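Sulfur carrier protein ThiS adenylyltransferase (Escherichia coli, PDB 1ZUD) catalyses the ATP-dependent adenylation of the C-terminal glycine carboxylate of the sulfur carrier protein ThiS, a step in thiamine biosynthesis. Local coordinates at residues Gly168-Cys172 with Ala237-Cys243; Asn143-Ile147 with Met159-Trp165; Pro82-Gln88 with Leu100-Gln104. All blocks are in the same frame, centred on the assembly; numbering follows the deposited sequence.

Interaction 1: Gly168-Cys172 with Ala237-Cys243. With ZN (zinc ion), chain H.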
ATOM      1  N   GLY C 168      -9.224   5.362 -22.198  1.00 26.44           N
ATOM      2  CA  GLY C 168      -8.623   4.251 -22.891  1.00 23.71           C
ATOM      3  C   GLY C 168      -8.590   2.954 -22.076  1.00 27.00           C
ATOM      4  O   GLY C 168      -9.261   2.797 -21.067  1.00 25.51           O
ATOM      5  N   CYS C 169      -7.748   2.039 -22.493  1.00 25.81           N
ATOM      6  CA  CYS C 169      -7.715   0.738 -21.835  1.00 24.55           C
ATOM      7  C   CYS C 169      -6.241   0.350 -21.640  1.00 21.69           C
ATOM      8  O   CYS C 169      -5.303   1.192 -21.855  1.00 23.61           O
ATOM      9  CB  CYS C 169      -8.483  -0.287 -22.744  1.00 18.47           C
ATOM     10  SG  CYS C 169      -7.572  -0.724 -24.222  1.00 23.93           S
ATOM     11  N   TYR C 170      -5.995  -0.897 -21.261  1.00 21.30           N
ATOM     12  CA  TYR C 170      -4.588  -1.293 -20.967  1.00 23.70           C
ATOM     13  C   TYR C 170      -3.747  -1.250 -22.248  1.00 27.48           C
ATOM     14  O   TYR C 170      -2.555  -0.879 -22.245  1.00 22.96           O
ATOM     15  CB  TYR C 170      -4.547  -2.717 -20.395  1.00 26.43           C
ATOM     16  CG  TYR C 170      -3.167  -3.211 -19.955  1.00 27.38           C
ATOM     17  CD1 TYR C 170      -2.691  -2.977 -18.661  1.00 26.00           C
ATOM     18  CD2 TYR C 170      -2.395  -3.988 -20.810  1.00 25.10           C
ATOM     19  CE1 TYR C 170      -1.463  -3.533 -18.221  1.00 22.25           C
ATOM     20  CE2 TYR C 170      -1.207  -4.531 -20.398  1.00 31.00           C
ATOM     21  CZ  TYR C 170      -0.746  -4.307 -19.104  1.00 23.97           C
ATOM     22  OH  TYR C 170       0.433  -4.902 -18.749  1.00 27.82           O
ATOM     23  N   ARG C 171      -4.395  -1.622 -23.348  1.00 23.64           N
ATOM     24  CA  ARG C 171      -3.749  -1.630 -24.660  1.00 27.19           C
ATOM     25  C   ARG C 171      -3.486  -0.208 -25.190  1.00 26.28           C
ATOM     26  O   ARG C 171      -2.608  -0.041 -26.027  1.00 32.40           O
ATOM     27  CB  ARG C 171      -4.597  -2.452 -25.659  1.00 29.38           C
ATOM     28  CG  ARG C 171      -4.187  -2.347 -27.140  1.00 35.07           C
ATOM     29  CD  ARG C 171      -2.967  -3.148 -27.485  1.00 37.23           C
ATOM     30  NE  ARG C 171      -2.586  -2.975 -28.894  1.00 36.97           N
ATOM     31  CZ  ARG C 171      -2.153  -1.832 -29.435  1.00 35.24           C
ATOM     32  NH1 ARG C 171      -2.033  -0.700 -28.722  1.00 30.03           N
ATOM     33  NH2 ARG C 171      -1.801  -1.820 -30.709  1.00 40.81           N
ATOM     34  N   CYS C 172      -4.178   0.813 -24.706  1.00 24.40           N
ATOM     35  CA  CYS C 172      -3.854   2.193 -25.169  1.00 23.28           C
ATOM     36  C   CYS C 172      -2.499   2.622 -24.615  1.00 24.51           C
ATOM     37  O   CYS C 172      -1.747   3.381 -25.235  1.00 25.13           O
ATOM     38  CB  CYS C 172      -4.874   3.247 -24.701  1.00 22.82           C
ATOM     39  SG  CYS C 172      -6.550   3.100 -25.413  1.00 26.22           S
ATOM     40  N   ALA C 237      -5.809   5.904 -26.973  1.00 30.54           N
ATOM     41  CA  ALA C 237      -5.075   5.962 -28.226  1.00 31.95           C
ATOM     42  C   ALA C 237      -6.121   5.829 -29.343  1.00 32.06           C
ATOM     43  O   ALA C 237      -6.906   4.878 -29.370  1.00 29.59           O
ATOM     44  CB  ALA C 237      -4.067   4.822 -28.316  1.00 24.08           C
ATOM     45  N   SER C 238      -6.111   6.787 -30.262  1.00 37.15           N
ATOM     46  CA  SER C 238      -7.046   6.784 -31.390  1.00 39.70           C
ATOM     47  C   SER C 238      -7.077   5.483 -32.138  1.00 35.72           C
ATOM     48  O   SER C 238      -8.145   5.011 -32.526  1.00 40.95           O
ATOM     49  CB  SER C 238      -6.684   7.883 -32.401  1.00 45.48           C
ATOM     50  OG  SER C 238      -7.225   9.127 -31.995  1.00 54.83           O
ATOM     51  N   GLY C 239      -5.911   4.925 -32.402  1.00 32.58           N
ATOM     52  CA  GLY C 239      -5.904   3.681 -33.139  1.00 34.08           C
ATOM     53  C   GLY C 239      -5.950   2.434 -32.251  1.00 37.46           C
ATOM     54  O   GLY C 239      -5.617   1.342 -32.723  1.00 41.51           O
ATOM     55  N   CYS C 240      -6.363   2.545 -30.987  1.00 34.63           N
ATOM     56  CA  CYS C 240      -6.397   1.316 -30.153  1.00 29.85           C
ATOM     57  C   CYS C 240      -7.282   0.223 -30.764  1.00 27.40           C
ATOM     58  O   CYS C 240      -8.459   0.418 -30.977  1.00 28.62           O
ATOM     59  CB  CYS C 240      -6.912   1.614 -28.723  1.00 29.84           C
ATOM     60  SG  CYS C 240      -6.852   0.084 -27.691  1.00 28.11           S
ATOM     61  N   PRO C 241      -6.720  -0.960 -31.030  1.00 30.70           N
ATOM     62  CA  PRO C 241      -7.535  -2.041 -31.617  1.00 32.13           C
ATOM     63  C   PRO C 241      -8.559  -2.679 -30.677  1.00 32.91           C
ATOM     64  O   PRO C 241      -9.386  -3.452 -31.110  1.00 31.91           O
ATOM     65  CB  PRO C 241      -6.503  -3.053 -32.085  1.00 28.90           C
ATOM     66  CG  PRO C 241      -5.354  -2.837 -31.097  1.00 33.35           C
ATOM     67  CD  PRO C 241      -5.297  -1.335 -30.920  1.00 26.49           C
ATOM     68  N   VAL C 242      -8.512  -2.335 -29.395  1.00 25.10           N
ATOM     69  CA  VAL C 242      -9.445  -2.887 -28.423  1.00 24.16           C
ATOM     70  C   VAL C 242     -10.595  -1.949 -28.103  1.00 23.79           C
ATOM     71  O   VAL C 242     -11.752  -2.323 -28.204  1.00 24.61           O
ATOM     72  CB  VAL C 242      -8.716  -3.257 -27.046  1.00 25.98           C
ATOM     73  CG1 VAL C 242      -9.762  -3.665 -25.979  1.00 25.42           C
ATOM     74  CG2 VAL C 242      -7.760  -4.393 -27.256  1.00 23.28           C
ATOM     75  N   CYS C 243     -10.311  -0.716 -27.712  1.00 24.04           N
ATOM     76  CA  CYS C 243     -11.394   0.182 -27.333  1.00 29.04           C
ATOM     77  C   CYS C 243     -11.575   1.262 -28.414  1.00 30.84           C
ATOM     78  O   CYS C 243     -12.373   2.170 -28.244  1.00 31.59           O
ATOM     79  CB  CYS C 243     -11.086   0.884 -25.980  1.00 20.48           C
ATOM     80  SG  CYS C 243      -9.719   2.124 -26.049  1.00 30.10           S
TER
HETATM   81 ZN    ZN H 502      -7.558   1.070 -25.796  1.00 28.07          ZN
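Arg171 reaches from the helix start across Cys240, Pro241 and Val242, and its chain can be followed atom by atom. CB touches Val242 CG2 at 4.0 Å; CG, anti to the backbone N (chi1 169°), rests on Cys240 SG at 3.6 Å. The chain then bends at chi2 (77°), which carries NE over to Pro241 CG. At the tip the guanidinium lies with one face on the proline, CD sitting 3.4 Å above the plane and over its centre, the two side chains crossing at about a right angle. The sulfur under Arg171 CG belongs to a Cys4 zinc site built from two CxxC knuckles: Cys169 and Cys172 come from the start of helix 170-173, Cys240 closes the type I turn that begins at Ala237, and Cys243 follows three residues on. The zinc ion bonds Cys240 SG at 2.2 Å and both Cys169 SG and Cys243 SG at 2.4 Å. Backbone N-H groups also point at two of the sulfurs, which probably spreads their negative charge: Ala237 N gives Cys172 SG a nearly straight bond across the contact (3.3 Å, 169°), Cys169 N gives it a second, and Cys240 SG receives Val242 N and Cys243 N. On the turn, Gly239 N bonds to Glu44 of the bound ThiS chain.

Interaction 2: Asn143-Ile147 with Met159-Trp165. With NA (sodium ion), chain J.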
ATOM      1  N   ASN C 143     -17.633  -4.895 -21.427  1.00 27.06           N
ATOM      2  CA  ASN C 143     -17.988  -3.732 -20.605  1.00 25.68           C
ATOM      3  C   ASN C 143     -17.878  -3.957 -19.078  1.00 29.60           C
ATOM      4  O   ASN C 143     -18.762  -3.550 -18.318  1.00 24.35           O
ATOM      5  CB  ASN C 143     -19.422  -3.386 -20.936  1.00 36.06           C
ATOM      6  CG  ASN C 143     -19.580  -1.959 -21.287  1.00 43.37           C
ATOM      7  OD1 ASN C 143     -18.716  -1.385 -21.957  1.00 38.48           O
ATOM      8  ND2 ASN C 143     -20.674  -1.356 -20.831  1.00 51.64           N
ATOM      9  N   THR C 144     -16.799  -4.601 -18.629  1.00 22.29           N
ATOM     10  CA  THR C 144     -16.635  -4.915 -17.197  1.00 24.18           C
ATOM     11  C   THR C 144     -15.391  -4.165 -16.706  1.00 23.24           C
ATOM     12  O   THR C 144     -14.348  -4.228 -17.345  1.00 23.00           O
ATOM     13  CB  THR C 144     -16.440  -6.459 -17.030  1.00 20.65           C
ATOM     14  OG1 THR C 144     -17.626  -7.127 -17.523  1.00 26.02           O
ATOM     15  CG2 THR C 144     -16.160  -6.862 -15.558  1.00 20.77           C
ATOM     16  N   PRO C 145     -15.516  -3.404 -15.598  1.00 20.21           N
ATOM     17  CA  PRO C 145     -14.411  -2.647 -15.024  1.00 21.88           C
ATOM     18  C   PRO C 145     -13.229  -3.566 -14.757  1.00 22.41           C
ATOM     19  O   PRO C 145     -13.401  -4.725 -14.342  1.00 22.53           O
ATOM     20  CB  PRO C 145     -14.992  -2.087 -13.708  1.00 18.65           C
ATOM     21  CG  PRO C 145     -16.455  -2.135 -13.877  1.00 27.67           C
ATOM     22  CD  PRO C 145     -16.775  -3.252 -14.823  1.00 21.57           C
ATOM     23  N   LEU C 146     -12.031  -3.046 -14.958  1.00 22.77           N
ATOM     24  CA  LEU C 146     -10.814  -3.821 -14.757  1.00 23.60           C
ATOM     25  C   LEU C 146      -9.829  -3.054 -13.836  1.00 21.47           C
ATOM     26  O   LEU C 146      -9.499  -1.876 -14.069  1.00 21.06           O
ATOM     27  CB  LEU C 146     -10.153  -4.154 -16.140  1.00 19.39           C
ATOM     28  CG  LEU C 146      -8.741  -4.781 -16.133  1.00 26.57           C
ATOM     29  CD1 LEU C 146      -8.774  -6.136 -15.435  1.00 18.20           C
ATOM     30  CD2 LEU C 146      -8.213  -4.962 -17.542  1.00 23.50           C
ATOM     31  N   ILE C 147      -9.391  -3.707 -12.763  1.00 16.02           N
ATOM     32  CA  ILE C 147      -8.430  -3.075 -11.853  1.00 16.30           C
ATOM     33  C   ILE C 147      -7.175  -3.878 -12.018  1.00 20.24           C
ATOM     34  O   ILE C 147      -7.117  -5.059 -11.675  1.00 22.58           O
ATOM     35  CB  ILE C 147      -8.956  -3.097 -10.376  1.00 25.62           C
ATOM     36  CG1 ILE C 147     -10.263  -2.297 -10.305  1.00 20.52           C
ATOM     37  CG2 ILE C 147      -7.912  -2.483  -9.431  1.00 26.18           C
ATOM     38  CD1 ILE C 147     -11.084  -2.451  -8.991  1.00 25.33           C
ATOM     39  N   MET C 159      -3.760   0.739 -12.112  1.00 20.65           N
ATOM     40  CA  MET C 159      -4.722   1.567 -12.861  1.00 23.78           C
ATOM     41  C   MET C 159      -6.091   0.968 -12.705  1.00 21.38           C
ATOM     42  O   MET C 159      -6.237  -0.281 -12.722  1.00 19.65           O
ATOM     43  CB  MET C 159      -4.491   1.547 -14.381  1.00 21.74           C
ATOM     44  CG  MET C 159      -3.134   1.516 -14.875  1.00 35.81           C
ATOM     45  SD  MET C 159      -3.344   1.365 -16.680  1.00 43.41           S
ATOM     46  CE  MET C 159      -2.559  -0.154 -16.899  1.00 38.58           C
ATOM     47  N   VAL C 160      -7.101   1.835 -12.618  1.00 17.71           N
ATOM     48  CA  VAL C 160      -8.518   1.410 -12.574  1.00 16.32           C
ATOM     49  C   VAL C 160      -9.137   1.814 -13.941  1.00 24.92           C
ATOM     50  O   VAL C 160      -9.187   3.023 -14.279  1.00 22.45           O
ATOM     51  CB  VAL C 160      -9.305   2.106 -11.469  1.00 24.02           C
ATOM     52  CG1 VAL C 160     -10.750   1.591 -11.520  1.00 22.28           C
ATOM     53  CG2 VAL C 160      -8.662   1.800 -10.057  1.00 23.26           C
ATOM     54  N   LEU C 161      -9.563   0.836 -14.736  1.00 21.54           N
ATOM     55  CA  LEU C 161     -10.106   1.142 -16.075  1.00 24.97           C
ATOM     56  C   LEU C 161     -11.565   0.757 -16.082  1.00 27.64           C
ATOM     57  O   LEU C 161     -11.950  -0.407 -15.805  1.00 25.36           O
ATOM     58  CB  LEU C 161      -9.363   0.357 -17.143  1.00 23.28           C
ATOM     59  CG  LEU C 161      -7.867   0.359 -17.077  1.00 27.50           C
ATOM     60  CD1 LEU C 161      -7.317  -0.802 -17.922  1.00 26.05           C
ATOM     61  CD2 LEU C 161      -7.374   1.679 -17.548  1.00 26.13           C
ATOM     62  N   THR C 162     -12.410   1.744 -16.336  1.00 25.70           N
ATOM     63  CA  THR C 162     -13.854   1.460 -16.317  1.00 28.41           C
ATOM     64  C   THR C 162     -14.551   1.938 -17.590  1.00 28.66           C
ATOM     65  O   THR C 162     -14.061   2.847 -18.238  1.00 24.95           O
ATOM     66  CB  THR C 162     -14.562   2.199 -15.144  1.00 28.63           C
ATOM     67  OG1 THR C 162     -14.411   3.621 -15.321  1.00 31.39           O
ATOM     68  CG2 THR C 162     -13.914   1.822 -13.794  1.00 33.23           C
ATOM     69  N   PRO C 163     -15.663   1.286 -17.974  1.00 27.85           N
ATOM     70  CA  PRO C 163     -16.462   1.667 -19.170  1.00 27.08           C
ATOM     71  C   PRO C 163     -16.960   3.083 -18.786  1.00 31.11           C
ATOM     72  O   PRO C 163     -17.198   3.337 -17.612  1.00 29.35           O
ATOM     73  CB  PRO C 163     -17.661   0.697 -19.137  1.00 30.79           C
ATOM     74  CG  PRO C 163     -17.188  -0.465 -18.388  1.00 28.09           C
ATOM     75  CD  PRO C 163     -16.170   0.054 -17.342  1.00 23.60           C
ATOM     76  N   PRO C 164     -17.219   3.990 -19.752  1.00 34.81           N
ATOM     77  CA  PRO C 164     -17.112   3.850 -21.200  1.00 31.62           C
ATOM     78  C   PRO C 164     -15.714   4.019 -21.699  1.00 35.32           C
ATOM     79  O   PRO C 164     -15.521   4.424 -22.847  1.00 30.06           O
ATOM     80  CB  PRO C 164     -18.075   4.927 -21.723  1.00 32.17           C
ATOM     81  CG  PRO C 164     -17.782   6.047 -20.850  1.00 31.97           C
ATOM     82  CD  PRO C 164     -17.686   5.354 -19.413  1.00 34.92           C
ATOM     83  N   TRP C 165     -14.725   3.777 -20.820  1.00 26.83           N
ATOM     84  CA  TRP C 165     -13.322   3.820 -21.258  1.00 28.48           C
ATOM     85  C   TRP C 165     -12.850   5.181 -21.787  1.00 27.31           C
ATOM     86  O   TRP C 165     -12.055   5.260 -22.739  1.00 27.84           O
ATOM     87  CB  TRP C 165     -13.079   2.742 -22.348  1.00 23.63           C
ATOM     88  CG  TRP C 165     -13.733   1.454 -22.083  1.00 28.71           C
ATOM     89  CD1 TRP C 165     -14.875   0.974 -22.653  1.00 30.06           C
ATOM     90  CD2 TRP C 165     -13.355   0.495 -21.071  1.00 26.13           C
ATOM     91  NE1 TRP C 165     -15.237  -0.222 -22.048  1.00 27.80           N
ATOM     92  CE2 TRP C 165     -14.325  -0.534 -21.080  1.00 28.71           C
ATOM     93  CE3 TRP C 165     -12.296   0.419 -20.159  1.00 29.56           C
ATOM     94  CZ2 TRP C 165     -14.269  -1.646 -20.205  1.00 24.65           C
ATOM     95  CZ3 TRP C 165     -12.236  -0.694 -19.279  1.00 25.70           C
ATOM     96  CH2 TRP C 165     -13.214  -1.700 -19.319  1.00 27.89           C
TER
HETATM   97 NA    NA J 702     -18.968  -8.742 -16.311  1.00 24.31          NA
HETATM   98  O   HOH W   1     -20.689  -7.197 -15.624  1.00 44.15           O
HETATM   99  O   HOH W   2     -20.165  -8.480 -18.519  1.00 33.68           O
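The open end of the beta hairpin formed by strands 146-152 and 155-161 is held here, where Leu146 pairs with Leu161 in the mixed sheet of the Rossmann-like ThiF fold. They make an antiparallel hydrogen-bonded pair: Leu146 N reaches Leu161 O at 2.8 Å (176°), and the return bond from Leu161 N to Leu146 O is just as short. Next to them Ile147 and Val160 form a non-hydrogen-bonded pair, with CG1 of each side by side on the sheet face covered by helix 191-210. The two leucines point to the other face, where Leu146 meets helix 129-141.

Beyond the strand ends the contact passes to prolines. Pro145 CA sends a CA-H...O contact to Leu161 O at 3.4 Å, and its ring crosses that of Pro163 at about a right angle. Pro163 turns its ring into the other segment: CG lies 3.5 Å from Asn143 O, CB faces the Asn143 amide, and CD sits against Pro145. An alanine here would lose CG and CD, and would probably open a gap beside Asn143 O and leave Pro145 CG without the CD it packs on. Asn143, with positive phi, is the C-prime residue of the Schellman motif ending helix 129-141. Just after it, Thr144 holds OG1 opposite its carbonyl carbon (chi1 -61°), which sets this oxygen on the sodium ion at 2.4 Å, a site completed by carbonyls of Val116, Ala117 and Ala119 and two waters.

Trp165 lies over its own Thr162-Pro163 backbone with one ring face, while its rim meets the 143-147 segment. NE1 is buried without a partner, Asn143 OD1 being 3.7 Å off, and CH2 reaches Thr144 O in the ring plane at 3.4 Å.

Interaction 3: Pro82-Gln88 with Leu100-Gln104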
ATOM      1  N   PRO C  82      -2.826 -27.375  -5.198  1.00 25.24           N
ATOM      2  CA  PRO C  82      -3.340 -26.378  -6.182  1.00 27.52           C
ATOM      3  C   PRO C  82      -3.691 -25.037  -5.517  1.00 23.23           C
ATOM      4  O   PRO C  82      -4.439 -25.019  -4.558  1.00 21.92           O
ATOM      5  CB  PRO C  82      -4.593 -27.052  -6.769  1.00 27.41           C
ATOM      6  CG  PRO C  82      -4.407 -28.578  -6.383  1.00 24.54           C
ATOM      7  CD  PRO C  82      -3.739 -28.538  -5.061  1.00 23.07           C
ATOM      8  N   LYS C  83      -3.193 -23.917  -6.072  1.00 23.02           N
ATOM      9  CA  LYS C  83      -3.431 -22.619  -5.460  1.00 21.09           C
ATOM     10  C   LYS C  83      -4.871 -22.190  -5.312  1.00 24.53           C
ATOM     11  O   LYS C  83      -5.240 -21.627  -4.268  1.00 23.74           O
ATOM     12  CB  LYS C  83      -2.644 -21.507  -6.170  1.00 24.19           C
ATOM     13  CG  LYS C  83      -1.212 -21.395  -5.692  1.00 31.11           C
ATOM     14  CD  LYS C  83      -0.497 -20.204  -6.327  1.00 28.13           C
ATOM     15  CE  LYS C  83       0.987 -20.366  -6.105  1.00 29.19           C
ATOM     16  NZ  LYS C  83       1.810 -19.306  -6.768  1.00 27.32           N
ATOM     17  N   SER C  84      -5.697 -22.418  -6.334  1.00 22.12           N
ATOM     18  CA  SER C  84      -7.098 -21.983  -6.219  1.00 21.73           C
ATOM     19  C   SER C  84      -7.863 -22.792  -5.152  1.00 21.10           C
ATOM     20  O   SER C  84      -8.711 -22.256  -4.420  1.00 21.79           O
ATOM     21  CB  SER C  84      -7.800 -22.030  -7.601  1.00 24.89           C
ATOM     22  OG  SER C  84      -8.109 -23.350  -7.993  1.00 32.38           O
ATOM     23  N   GLN C  85      -7.529 -24.070  -5.021  1.00 24.41           N
ATOM     24  CA  GLN C  85      -8.195 -24.914  -4.021  1.00 23.76           C
ATOM     25  C   GLN C  85      -7.802 -24.507  -2.610  1.00 23.65           C
ATOM     26  O   GLN C  85      -8.661 -24.389  -1.723  1.00 27.65           O
ATOM     27  CB  GLN C  85      -7.835 -26.382  -4.262  1.00 29.16           C
ATOM     28  CG  GLN C  85      -8.173 -27.356  -3.102  1.00 38.07           C
ATOM     29  CD  GLN C  85      -7.630 -28.782  -3.367  1.00 45.94           C
ATOM     30  OE1 GLN C  85      -7.038 -29.411  -2.480  1.00 54.42           O
ATOM     31  NE2 GLN C  85      -7.831 -29.282  -4.582  1.00 46.74           N
ATOM     32  N   VAL C  86      -6.493 -24.347  -2.388  1.00 27.53           N
ATOM     33  CA  VAL C  86      -5.950 -23.927  -1.097  1.00 22.97           C
ATOM     34  C   VAL C  86      -6.539 -22.557  -0.708  1.00 25.74           C
ATOM     35  O   VAL C  86      -6.921 -22.335   0.438  1.00 22.90           O
ATOM     36  CB  VAL C  86      -4.369 -23.802  -1.168  1.00 27.04           C
ATOM     37  CG1 VAL C  86      -3.827 -23.096   0.056  1.00 27.27           C
ATOM     38  CG2 VAL C  86      -3.718 -25.204  -1.311  1.00 24.23           C
ATOM     39  N   SER C  87      -6.577 -21.632  -1.667  1.00 21.92           N
ATOM     40  CA  SER C  87      -7.113 -20.278  -1.453  1.00 23.92           C
ATOM     41  C   SER C  87      -8.585 -20.347  -1.047  1.00 23.97           C
ATOM     42  O   SER C  87      -9.002 -19.689  -0.095  1.00 24.48           O
ATOM     43  CB  SER C  87      -6.990 -19.432  -2.755  1.00 21.01           C
ATOM     44  OG  SER C  87      -5.619 -19.148  -3.082  1.00 26.55           O
ATOM     45  N   GLN C  88      -9.368 -21.143  -1.775  1.00 22.62           N
ATOM     46  CA  GLN C  88     -10.801 -21.307  -1.460  1.00 23.64           C
ATOM     47  C   GLN C  88     -10.920 -21.868  -0.036  1.00 28.14           C
ATOM     48  O   GLN C  88     -11.712 -21.357   0.760  1.00 24.53           O
ATOM     49  CB  GLN C  88     -11.446 -22.280  -2.486  0.50 22.50           C
ATOM     50  CG  GLN C  88     -12.928 -22.719  -2.271  0.50 23.48           C
ATOM     51  CD  GLN C  88     -13.372 -23.745  -3.323  0.50 26.96           C
ATOM     52  OE1 GLN C  88     -12.724 -24.783  -3.519  0.50 27.84           O
ATOM     53  NE2 GLN C  88     -14.468 -23.448  -4.022  0.50 27.71           N
ATOM     54  N   LEU C 100     -17.337 -18.856  -2.418  1.00 25.94           N
ATOM     55  CA  LEU C 100     -15.947 -18.865  -2.914  1.00 24.98           C
ATOM     56  C   LEU C 100     -15.753 -19.896  -4.004  1.00 24.38           C
ATOM     57  O   LEU C 100     -15.798 -21.070  -3.743  1.00 25.13           O
ATOM     58  CB  LEU C 100     -14.959 -19.094  -1.751  1.00 28.45           C
ATOM     59  CG  LEU C 100     -14.927 -17.992  -0.663  1.00 33.40           C
ATOM     60  CD1 LEU C 100     -14.080 -18.460   0.548  1.00 30.56           C
ATOM     61  CD2 LEU C 100     -14.350 -16.669  -1.237  1.00 27.93           C
ATOM     62  N   THR C 101     -15.517 -19.445  -5.236  1.00 20.93           N
ATOM     63  CA  THR C 101     -15.368 -20.352  -6.362  1.00 26.76           C
ATOM     64  C   THR C 101     -13.931 -20.495  -6.864  1.00 27.53           C
ATOM     65  O   THR C 101     -13.274 -19.503  -7.180  1.00 23.98           O
ATOM     66  CB  THR C 101     -16.284 -19.856  -7.507  1.00 30.62           C
ATOM     67  OG1 THR C 101     -17.621 -19.851  -7.022  1.00 38.55           O
ATOM     68  CG2 THR C 101     -16.176 -20.731  -8.767  1.00 26.43           C
ATOM     69  N   ALA C 102     -13.466 -21.736  -6.943  1.00 24.28           N
ATOM     70  CA  ALA C 102     -12.097 -22.058  -7.377  1.00 28.10           C
ATOM     71  C   ALA C 102     -12.016 -22.475  -8.804  1.00 25.84           C
ATOM     72  O   ALA C 102     -12.707 -23.403  -9.191  1.00 28.48           O
ATOM     73  CB  ALA C 102     -11.515 -23.242  -6.509  1.00 27.24           C
ATOM     74  N   LEU C 103     -11.169 -21.822  -9.590  1.00 27.67           N
ATOM     75  CA  LEU C 103     -10.947 -22.229 -11.003  1.00 28.33           C
ATOM     76  C   LEU C 103      -9.446 -22.503 -11.143  1.00 28.29           C
ATOM     77  O   LEU C 103      -8.625 -21.552 -11.237  1.00 26.32           O
ATOM     78  CB  LEU C 103     -11.311 -21.106 -11.999  1.00 24.64           C
ATOM     79  CG  LEU C 103     -12.741 -20.560 -11.873  1.00 33.67           C
ATOM     80  CD1 LEU C 103     -13.010 -19.485 -12.956  1.00 29.80           C
ATOM     81  CD2 LEU C 103     -13.725 -21.697 -12.077  1.00 36.39           C
ATOM     82  N   GLN C 104      -9.064 -23.776 -11.144  1.00 25.06           N
ATOM     83  CA  GLN C 104      -7.648 -24.108 -11.274  1.00 24.95           C
ATOM     84  C   GLN C 104      -7.349 -24.148 -12.780  1.00 29.79           C
ATOM     85  O   GLN C 104      -7.338 -25.211 -13.407  1.00 28.28           O
ATOM     86  CB  GLN C 104      -7.340 -25.466 -10.646  1.00 27.48           C
ATOM     87  CG  GLN C 104      -5.844 -25.811 -10.586  1.00 27.17           C
ATOM     88  CD  GLN C 104      -5.028 -24.895  -9.668  1.00 31.85           C
ATOM     89  OE1 GLN C 104      -5.561 -24.205  -8.780  1.00 25.10           O
ATOM     90  NE2 GLN C 104      -3.726 -24.890  -9.879  1.00 27.20           N
TER
HETATM   91  O   HOH W   3     -15.351 -24.008  -6.389  1.00 41.60           O
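Helix 83-88 packs on strand 100-103 nearly antiparallel, their axes 7.2 Å apart at closest approach and their directions 167° apart. The backbones come nearest at Ser84 and Ala102, and Pro82 occupies the N-cap position. Ala102 points its methyl at the helix, where CB meets Ser84 O at 3.6 Å; so small a side chain suits such close axes.

Two glutamines, one from each segment, reach across the ends of this packing. In Gln104 CG stands opposite the main-chain N (chi1 -173°) and the chain then bends at chi2, which swings the amide back over the first turn of the helix. There OE1 takes two bonds from one residue: Ser84 OG at 2.8 Å, on a lone pair, and Ser84 N at 3.0 Å, both donors in the carbonyl plane. This double grip is likely to hold the amide from turning. Pro82 CB packs against the same amide, whose NE2 goes on to Asp61 O.

At the other end Gln88 has two conformers; in the one described it runs out extended, sliding past Leu100 in the opposite direction. Here NE2 donates to Leu100 O at 2.7 Å, almost straight (172°), with the donor tilted from the carbonyl plane, and a water joins NE2 to Ala102 N, accepting from both. This grip belongs to that conformer alone.

Lys83, an ATP-binding residue, leads away from the contact to bond Gln71 through NZ. Helix 83-94 links the adjacent parallel strands 54-58 and 99-103, so the contact is the second half of a beta-alpha-beta crossover of the Rossmann-like domain. Strand 99-103, outermost in the chain's sheet, hydrogen-bonds to strand 54-58, and Leu100 also packs on Leu91 and Thr92 farther along helix 83-94.

Along the chain, interaction 3 closes first, then interaction 2, then interaction 1, all within the ThiF-family fold. Interactions 3 and 2 reach the same mixed sheet, the former at its outermost strand 99-103 and the latter at strands 146-152 and 155-161; their centres lie about 25 Å apart. Interaction 1 is centred about 12 Å from the centre of interaction 2, and helix 170-173 is the next element after strand 155-161: Tyr170 CD1 touches Met159 CE at 3.3 Å, and Leu161 packs on the backbone of Cys169 and Tyr170, so the helix start carrying two zinc ligands sits against the hairpin. Interactions 1 and 3, about 32 Å apart between centres, place the ThiS-contacting zinc loop and ATP-binding Lys83 on opposite sides of the chain's centre.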